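Local coordinates for protein Ves (Pseudomonas fluorescens, PDB 5V00) that is a bicupin protein of unknown molecular function that is involved in histidine utilization, at residues 136-141 / 186-191; 143-148 / 174-179; 79-82 / 86-89. One frame throughout, in Å; residues are numbered along the deposited sequence.

Contact 1. Residues 136-141 / 186-191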
loop_
_atom_site.group_PDB
_atom_site.type_symbol
_atom_site.label_atom_id
_atom_site.label_comp_id
_atom_site.label_asym_id
_atom_site.label_seq_id
_atom_site.Cartn_x
_atom_site.Cartn_y
_atom_site.Cartn_z
ATOM N N GLN B 136 5.117 2.769 -25.199
ATOM C CA GLN B 136 3.677 2.509 -25.326
ATOM C C GLN B 136 2.924 3.776 -24.922
ATOM O O GLN B 136 3.399 4.635 -24.112
ATOM C CB GLN B 136 3.237 1.425 -24.367
ATOM C CG GLN B 136 4.119 0.175 -24.465
ATOM C CD GLN B 136 3.660 -0.736 -25.464
ATOM O OE1 GLN B 136 2.393 -0.953 -25.557
ATOM N NE2 GLN B 136 4.562 -1.237 -26.301
ATOM N N ARG B 137 1.699 3.908 -25.441
ATOM C CA ARG B 137 0.833 5.019 -25.082
ATOM C C ARG B 137 -0.592 4.538 -25.210
ATOM O O ARG B 137 -0.923 3.955 -26.266
ATOM C CB ARG B 137 1.005 6.215 -26.001
ATOM C CG ARG B 137 0.195 7.411 -25.572
ATOM C CD ARG B 137 0.288 8.517 -26.637
ATOM N NE ARG B 137 -0.398 9.731 -26.273
ATOM C CZ ARG B 137 -0.491 10.807 -27.035
ATOM N NH1 ARG B 137 0.146 10.785 -28.178
ATOM N NH2 ARG B 137 -1.193 11.863 -26.603
ATOM N N PHE B 138 -1.380 4.691 -24.177
ATOM C CA PHE B 138 -2.763 4.327 -24.210
ATOM C C PHE B 138 -3.646 5.344 -23.571
ATOM O O PHE B 138 -3.213 6.111 -22.712
ATOM C CB PHE B 138 -2.984 2.918 -23.621
ATOM C CG PHE B 138 -2.652 2.798 -22.160
ATOM C CD1 PHE B 138 -1.330 2.618 -21.757
ATOM C CD2 PHE B 138 -3.608 2.878 -21.216
ATOM C CE1 PHE B 138 -1.004 2.495 -20.415
ATOM C CE2 PHE B 138 -3.263 2.726 -19.873
ATOM C CZ PHE B 138 -1.948 2.581 -19.486
ATOM N N PHE B 139 -4.927 5.337 -23.967
ATOM C CA PHE B 139 -5.967 6.192 -23.377
ATOM C C PHE B 139 -6.944 5.259 -22.695
ATOM O O PHE B 139 -7.410 4.277 -23.331
ATOM C CB PHE B 139 -6.710 7.048 -24.394
ATOM C CG PHE B 139 -5.801 7.941 -25.184
ATOM C CD1 PHE B 139 -4.976 7.423 -26.180
ATOM C CD2 PHE B 139 -5.802 9.265 -24.968
ATOM C CE1 PHE B 139 -4.103 8.224 -26.890
ATOM C CE2 PHE B 139 -4.923 10.134 -25.723
ATOM C CZ PHE B 139 -4.093 9.587 -26.678
ATOM N N SER B 140 -7.327 5.591 -21.466
ATOM C CA SER B 140 -8.248 4.737 -20.747
ATOM C C SER B 140 -9.149 5.485 -19.797
ATOM O O SER B 140 -8.671 6.386 -19.078
ATOM C CB SER B 140 -7.493 3.658 -20.004
ATOM O OG SER B 140 -8.421 2.801 -19.365
ATOM N N THR B 141 -10.442 5.055 -19.730
ATOM C CA THR B 141 -11.344 5.549 -18.753
ATOM C C THR B 141 -11.349 4.727 -17.461
ATOM O O THR B 141 -12.159 5.012 -16.557
ATOM C CB THR B 141 -12.780 5.573 -19.298
ATOM O OG1 THR B 141 -13.201 4.218 -19.581
ATOM C CG2 THR B 141 -12.954 6.450 -20.521
ATOM N N LEU B 186 0.578 -4.031 -17.706
ATOM C CA LEU B 186 -0.473 -3.008 -17.622
ATOM C C LEU B 186 -1.776 -3.649 -17.187
ATOM O O LEU B 186 -2.280 -4.544 -17.874
ATOM C CB LEU B 186 -0.713 -2.309 -18.978
ATOM C CG LEU B 186 0.501 -1.642 -19.607
ATOM C CD1 LEU B 186 0.099 -1.078 -20.939
ATOM C CD2 LEU B 186 1.199 -0.627 -18.711
ATOM N N ILE B 187 -2.355 -3.253 -16.054
ATOM C CA ILE B 187 -3.637 -3.758 -15.603
ATOM C C ILE B 187 -4.622 -2.615 -15.416
ATOM O O ILE B 187 -4.252 -1.554 -14.869
ATOM C CB ILE B 187 -3.502 -4.576 -14.322
ATOM C CG1 ILE B 187 -2.614 -5.812 -14.595
ATOM C CG2 ILE B 187 -4.806 -4.938 -13.692
ATOM C CD1 ILE B 187 -2.226 -6.579 -13.382
ATOM N N GLU B 188 -5.854 -2.801 -15.813
ATOM C CA GLU B 188 -6.861 -1.828 -15.663
ATOM C C GLU B 188 -8.113 -2.475 -15.019
ATOM O O GLU B 188 -8.558 -3.559 -15.423
ATOM C CB GLU B 188 -7.265 -1.215 -16.968
ATOM C CG GLU B 188 -6.153 -0.470 -17.656
ATOM C CD GLU B 188 -6.575 0.170 -19.019
ATOM O OE1 GLU B 188 -7.749 0.342 -19.318
ATOM O OE2 GLU B 188 -5.703 0.482 -19.725
ATOM N N LEU B 189 -8.643 -1.814 -14.025
ATOM C CA LEU B 189 -9.773 -2.352 -13.242
ATOM C C LEU B 189 -10.792 -1.270 -13.028
ATOM O O LEU B 189 -10.442 -0.128 -12.661
ATOM C CB LEU B 189 -9.268 -2.917 -11.935
ATOM C CG LEU B 189 -8.339 -4.132 -12.047
ATOM C CD1 LEU B 189 -7.411 -4.161 -10.922
ATOM C CD2 LEU B 189 -9.247 -5.377 -11.978
ATOM N N THR B 190 -12.048 -1.631 -13.191
ATOM C CA THR B 190 -13.204 -0.715 -12.999
ATOM C C THR B 190 -14.374 -1.449 -12.329
ATOM O O THR B 190 -14.779 -2.509 -12.783
ATOM C CB THR B 190 -13.647 -0.151 -14.348
ATOM O OG1 THR B 190 -12.567 0.599 -14.913
ATOM C CG2 THR B 190 -14.836 0.716 -14.210
ATOM N N GLN B 191 -14.926 -0.843 -11.278
ATOM C CA GLN B 191 -16.074 -1.387 -10.583
ATOM C C GLN B 191 -17.237 -1.455 -11.528
ATOM O O GLN B 191 -17.434 -0.599 -12.412
ATOM C CB GLN B 191 -16.480 -0.467 -9.445
ATOM C CG GLN B 191 -15.757 -0.721 -8.206
ATOM C CD GLN B 191 -16.464 -0.053 -7.017
ATOM O OE1 GLN B 191 -17.085 -0.717 -6.190
ATOM N NE2 GLN B 191 -16.433 1.254 -7.006
#

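Contact 2. Residues 143-148 / 174-179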
loop_
_atom_site.group_PDB
_atom_site.type_symbol
_atom_site.label_atom_id
_atom_site.label_comp_id
_atom_site.label_asym_id
_atom_site.label_seq_id
_atom_site.Cartn_x
_atom_site.Cartn_y
_atom_site.Cartn_z
ATOM N N GLN B 143 -11.062 3.070 -13.888
ATOM C CA GLN B 143 -10.941 3.750 -12.606
ATOM C C GLN B 143 -9.587 3.536 -11.942
ATOM O O GLN B 143 -9.061 4.474 -11.263
ATOM C CB GLN B 143 -11.972 3.221 -11.623
ATOM C CG GLN B 143 -13.403 3.499 -11.898
ATOM C CD GLN B 143 -14.305 2.602 -10.942
ATOM O OE1 GLN B 143 -13.852 1.623 -10.137
ATOM N NE2 GLN B 143 -15.592 2.924 -11.023
ATOM N N THR B 144 -9.032 2.343 -12.108
ATOM C CA THR B 144 -7.708 2.033 -11.550
ATOM C C THR B 144 -6.802 1.487 -12.644
ATOM O O THR B 144 -7.195 0.650 -13.436
ATOM C CB THR B 144 -7.834 0.976 -10.446
ATOM O OG1 THR B 144 -8.654 1.505 -9.412
ATOM C CG2 THR B 144 -6.486 0.583 -9.868
ATOM N N VAL B 145 -5.632 2.031 -12.710
ATOM C CA VAL B 145 -4.601 1.596 -13.637
ATOM C C VAL B 145 -3.368 1.224 -12.878
ATOM O O VAL B 145 -2.863 2.011 -12.049
ATOM C CB VAL B 145 -4.262 2.667 -14.744
ATOM C CG1 VAL B 145 -3.199 2.080 -15.679
ATOM C CG2 VAL B 145 -5.505 3.068 -15.493
ATOM N N LEU B 146 -2.792 0.058 -13.180
ATOM C CA LEU B 146 -1.661 -0.470 -12.467
ATOM C C LEU B 146 -0.540 -0.742 -13.488
ATOM O O LEU B 146 -0.821 -1.278 -14.615
ATOM C CB LEU B 146 -1.982 -1.787 -11.717
ATOM C CG LEU B 146 -3.079 -1.595 -10.687
ATOM C CD1 LEU B 146 -3.732 -2.975 -10.477
ATOM C CD2 LEU B 146 -2.418 -1.162 -9.385
ATOM N N VAL B 147 0.663 -0.398 -13.138
ATOM C CA VAL B 147 1.863 -0.626 -13.966
ATOM C C VAL B 147 2.886 -1.334 -13.128
ATOM O O VAL B 147 3.476 -0.745 -12.242
ATOM C CB VAL B 147 2.463 0.660 -14.596
ATOM C CG1 VAL B 147 3.620 0.350 -15.488
ATOM C CG2 VAL B 147 1.426 1.423 -15.390
ATOM N N PHE B 148 3.162 -2.612 -13.450
ATOM C CA PHE B 148 4.085 -3.454 -12.670
ATOM C C PHE B 148 5.337 -3.711 -13.476
ATOM O O PHE B 148 5.275 -4.294 -14.566
ATOM C CB PHE B 148 3.411 -4.794 -12.358
ATOM C CG PHE B 148 4.281 -5.780 -11.627
ATOM C CD1 PHE B 148 4.504 -5.638 -10.264
ATOM C CD2 PHE B 148 4.846 -6.861 -12.291
ATOM C CE1 PHE B 148 5.325 -6.500 -9.590
ATOM C CE2 PHE B 148 5.710 -7.703 -11.660
ATOM C CZ PHE B 148 5.894 -7.601 -10.272
ATOM N N GLY B 174 -12.047 10.471 -16.007
ATOM C CA GLY B 174 -12.083 10.964 -17.380
ATOM C C GLY B 174 -11.228 10.051 -18.251
ATOM O O GLY B 174 -11.010 8.874 -17.899
ATOM N N LEU B 175 -10.706 10.555 -19.372
ATOM C CA LEU B 175 -9.880 9.720 -20.226
ATOM C C LEU B 175 -8.439 10.007 -19.926
ATOM O O LEU B 175 -7.911 11.081 -20.312
ATOM C CB LEU B 175 -10.156 10.011 -21.712
ATOM C CG LEU B 175 -9.498 9.089 -22.737
ATOM C CD1 LEU B 175 -10.040 7.666 -22.659
ATOM C CD2 LEU B 175 -9.685 9.651 -24.155
ATOM N N LEU B 176 -7.746 9.039 -19.363
ATOM C CA LEU B 176 -6.354 9.193 -19.002
ATOM C C LEU B 176 -5.486 8.919 -20.166
ATOM O O LEU B 176 -5.745 7.984 -20.885
ATOM C CB LEU B 176 -6.034 8.161 -17.940
ATOM C CG LEU B 176 -6.202 8.544 -16.515
ATOM C CD1 LEU B 176 -6.101 7.255 -15.734
ATOM C CD2 LEU B 176 -5.029 9.469 -16.178
ATOM N N ASP B 177 -4.424 9.688 -20.402
ATOM C CA ASP B 177 -3.467 9.454 -21.504
ATOM C C ASP B 177 -2.154 9.135 -20.912
ATOM O O ASP B 177 -1.541 10.021 -20.272
ATOM C CB ASP B 177 -3.358 10.786 -22.290
ATOM C CG ASP B 177 -2.356 10.801 -23.391
ATOM O OD1 ASP B 177 -1.567 9.879 -23.688
ATOM O OD2 ASP B 177 -2.399 11.880 -24.055
ATOM N N ILE B 178 -1.725 7.916 -21.028
ATOM C CA ILE B 178 -0.600 7.373 -20.267
ATOM C C ILE B 178 0.438 6.833 -21.245
ATOM O O ILE B 178 0.180 5.983 -22.067
ATOM C CB ILE B 178 -1.026 6.264 -19.250
ATOM C CG1 ILE B 178 -2.010 6.853 -18.246
ATOM C CG2 ILE B 178 0.230 5.698 -18.594
ATOM C CD1 ILE B 178 -2.611 5.817 -17.326
ATOM N N SER B 179 1.672 7.342 -21.113
ATOM C CA SER B 179 2.795 6.788 -21.827
ATOM C C SER B 179 3.638 5.965 -20.885
ATOM O O SER B 179 3.859 6.367 -19.721
ATOM C CB SER B 179 3.656 7.925 -22.398
ATOM O OG SER B 179 2.953 8.697 -23.429
#

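Contact 3. Residues 79-82 / 86-89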
loop_
_atom_site.group_PDB
_atom_site.type_symbol
_atom_site.label_atom_id
_atom_site.label_comp_id
_atom_site.label_asym_id
_atom_site.label_seq_id
_atom_site.Cartn_x
_atom_site.Cartn_y
_atom_site.Cartn_z
ATOM N N VAL B 79 5.061 -26.178 -14.530
ATOM C CA VAL B 79 3.942 -26.821 -15.169
ATOM C C VAL B 79 2.722 -26.875 -14.324
ATOM O O VAL B 79 2.761 -27.319 -13.164
ATOM C CB VAL B 79 4.355 -28.314 -15.557
ATOM C CG1 VAL B 79 3.136 -29.058 -16.029
ATOM C CG2 VAL B 79 5.380 -28.213 -16.649
ATOM N N LEU B 80 1.615 -26.429 -14.859
ATOM C CA LEU B 80 0.354 -26.510 -14.187
ATOM C C LEU B 80 -0.555 -27.569 -14.712
ATOM O O LEU B 80 -0.663 -27.766 -15.930
ATOM C CB LEU B 80 -0.473 -25.158 -14.314
ATOM C CG LEU B 80 0.011 -23.967 -13.578
ATOM C CD1 LEU B 80 -1.147 -22.934 -13.671
ATOM C CD2 LEU B 80 0.308 -24.189 -12.107
ATOM N N THR B 81 -1.274 -28.234 -13.803
ATOM C CA THR B 81 -2.342 -29.072 -14.175
ATOM C C THR B 81 -3.639 -28.461 -13.658
ATOM O O THR B 81 -3.773 -28.270 -12.450
ATOM C CB THR B 81 -2.145 -30.521 -13.607
ATOM O OG1 THR B 81 -0.892 -31.013 -14.092
ATOM C CG2 THR B 81 -3.224 -31.432 -14.065
ATOM N N VAL B 82 -4.565 -28.160 -14.548
ATOM C CA VAL B 82 -5.841 -27.514 -14.204
ATOM C C VAL B 82 -6.958 -28.509 -14.474
ATOM O O VAL B 82 -7.169 -28.912 -15.645
ATOM C CB VAL B 82 -6.080 -26.308 -15.112
ATOM C CG1 VAL B 82 -7.354 -25.565 -14.734
ATOM C CG2 VAL B 82 -4.837 -25.431 -15.013
ATOM N N GLU B 86 -4.654 -31.566 -19.837
ATOM C CA GLU B 86 -3.218 -31.904 -20.063
ATOM C C GLU B 86 -2.393 -30.842 -19.396
ATOM O O GLU B 86 -2.835 -29.700 -19.242
ATOM C CB GLU B 86 -2.769 -32.112 -21.556
ATOM C CG GLU B 86 -2.842 -30.944 -22.469
ATOM C CD GLU B 86 -2.432 -31.224 -23.919
ATOM O OE1 GLU B 86 -1.220 -31.326 -24.186
ATOM O OE2 GLU B 86 -3.320 -31.254 -24.789
ATOM N N GLN B 87 -1.227 -31.220 -18.992
ATOM C CA GLN B 87 -0.298 -30.348 -18.352
ATOM C C GLN B 87 -0.029 -29.102 -19.265
ATOM O O GLN B 87 -0.044 -29.204 -20.487
ATOM C CB GLN B 87 1.003 -31.048 -18.199
ATOM C CG GLN B 87 0.827 -32.224 -17.223
ATOM C CD GLN B 87 2.075 -33.033 -17.037
ATOM O OE1 GLN B 87 3.254 -32.523 -17.260
ATOM N NE2 GLN B 87 1.872 -34.313 -16.549
ATOM N N ARG B 88 0.135 -27.957 -18.607
ATOM C CA ARG B 88 0.474 -26.706 -19.287
ATOM C C ARG B 88 1.718 -26.062 -18.794
ATOM O O ARG B 88 1.893 -25.840 -17.585
ATOM C CB ARG B 88 -0.707 -25.803 -19.156
ATOM C CG ARG B 88 -0.384 -24.457 -19.715
ATOM C CD ARG B 88 -1.613 -23.573 -19.655
ATOM N NE ARG B 88 -2.667 -24.041 -20.529
ATOM C CZ ARG B 88 -2.656 -23.881 -21.839
ATOM N NH1 ARG B 88 -1.634 -23.215 -22.430
ATOM N NH2 ARG B 88 -3.731 -24.283 -22.510
ATOM N N GLY B 89 2.649 -25.767 -19.697
ATOM C CA GLY B 89 3.919 -25.169 -19.356
ATOM C C GLY B 89 3.794 -23.615 -19.284
ATOM O O GLY B 89 3.247 -23.025 -20.201
HETATM O O HOH W 1 -3.458 -27.990 -17.244
#

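Contact 1. Residues 136-141 / 186-191
Strands 136-140 and 186-191, which bring Phe138 and Ser140 opposite Leu186 and Glu188, run almost parallel, 4° apart, with 10.6 Å between their axes at the closest approach. At that spacing no backbone bond joins them, and side chains fill the gap. The two strands belong to the two facing sheets of the C-terminal cupin half of this bicupin. Phe138 enters the gap from the opposite direction to Leu186 and Glu188. Its CG sits between the backbone N and the carbonyl carbon, chi1 65°, and this turns the ring into the space between the sheets. The CD1-CE1 flank of the ring meets Leu186 and the CD2-CE2 flank meets Glu188, both obliquely. Phe138 CE1 lies 3.8 Å from Leu186 CD1, and Phe138 CE2 lies 3.3 Å from Glu188 OE2. The ring and carboxylate planes are only 22° apart. Glu188 extends fully beyond CG and brings OE1 to Ser140, whose OG donates a short hydrogen bond of 2.5 Å to Glu188 OE1. The hydroxyl comes from above the carboxylate plane. Ser140 OG also bonds to the backbone N of Ala142, at the turn after its strand. An alanine in place of Glu188 is likely to leave the Ser140 hydroxyl without this acceptor and to open a gap beside the Phe138 ring. The bond to Ser140 probably fixes the carboxylate's turn and offsets part of the cost of its apolar neighbours.

Contact 2. Residues 143-148 / 174-179
The interior between the two sheets of the C-terminal cupin barrel is where Val145 meets Leu176 and Ile178. Strands 144-148 and 176-179 lie in different sheets and head the same way. Their closest alpha carbons, those of Val145 and Leu176, are 9.5 Å apart. The contact is wholly apolar, and no hydrogen bond crosses it. Val145 supplies both of its methyl groups. CG1 lies anti to the backbone N, chi1 -178°, which sends the two branches to different partners. Val145 CG1 reaches Ile178 CD1 at 4.1 Å, the two side chains meeting tip to tip. Val145 CG2 comes to 4.2 Å from Leu176 CD1. In a cupin barrel two sheets face each other across an apolar interior; here Val145 of one sheet faces Leu176 and Ile178 of the other. The extended Ile178 chain, chi2 173°, carries CD1 out to the Val145 methyl. Phe138, from the strand beside 176-181, packs on both Val145 and Ile178 and widens the apolar patch. Leu176 also rests on Val169 of strand 166-170, next to Val145's own strand. On the reverse face of Val145's strand, Leu146 packs on Trp47 and Leu49 of strand 47-54.

Contact 3. Residues 79-82 / 86-89
Leu80 and Arg88 form the hydrogen-bonded pair of this contact, and their backbone groups serve each other. Leu80 N donates to Arg88 O at 2.8 Å, with an N-H...O angle of 160°. Arg88 N donates back to Leu80 O, also at 2.8 Å and at 163°. Leu80 O has a second donor, a water 3.1 Å from it. The same water donates to Glu86 O at 2.7 Å and accepts from Val82 N at 2.9 Å. It therefore links Val82 N to Glu86 O, where no direct bond is made, and three backbone polar atoms share it. Arg88 O is also met by the CA of Val79, 3.3 Å away, in a CA-H...O contact. The motif is an antiparallel beta hairpin on the surface, in which strand 78-82 turns back into strand 88-90. Val79 and Gly89 are its non-hydrogen-bonded pair. The outward backbone groups of Val79 and Thr81 bond to Arg107 and Ser105 of strand 104-108. Leu80 points to the buried face, where it packs on Phe96, and Arg88 starts on that same face before its end leads away. Beside Val79, the Gln87 side chain crosses obliquely. Val79 CG1, anti to the backbone N at chi1 171°, rests 3.6 Å from Gln87 CB. Gln87 CG lies 3.8 Å from Thr81 OG1, a contact of carbon with oxygen. The amide oxygen OE1 of Gln87 accepts from Arg107 NH2, which links Gln87 to strand 104-108. A bound formic acid, probably from the crystallisation liquor, lies close to the Thr81 side chain.

Along the chain contact 3 comes first and closes a short hairpin loop, joining two neighbouring strands of one sheet. Contact 1 opens later, at 136-141. Contact 2 then opens at 143-148 and closes at 174-179, before contact 1 closes at 186-191, so contact 2 is nested inside the loop of contact 1. Their centres are 5 Å apart. Both tie together the same two facing sheets: strands 144-149 and 184-191 are neighbours in one, and 135-140 and 176-181 in the other. A salt bridge between Arg137 and Asp177 joins them. Contact 3 stands apart, its centre about 30 Å from that of contact 1.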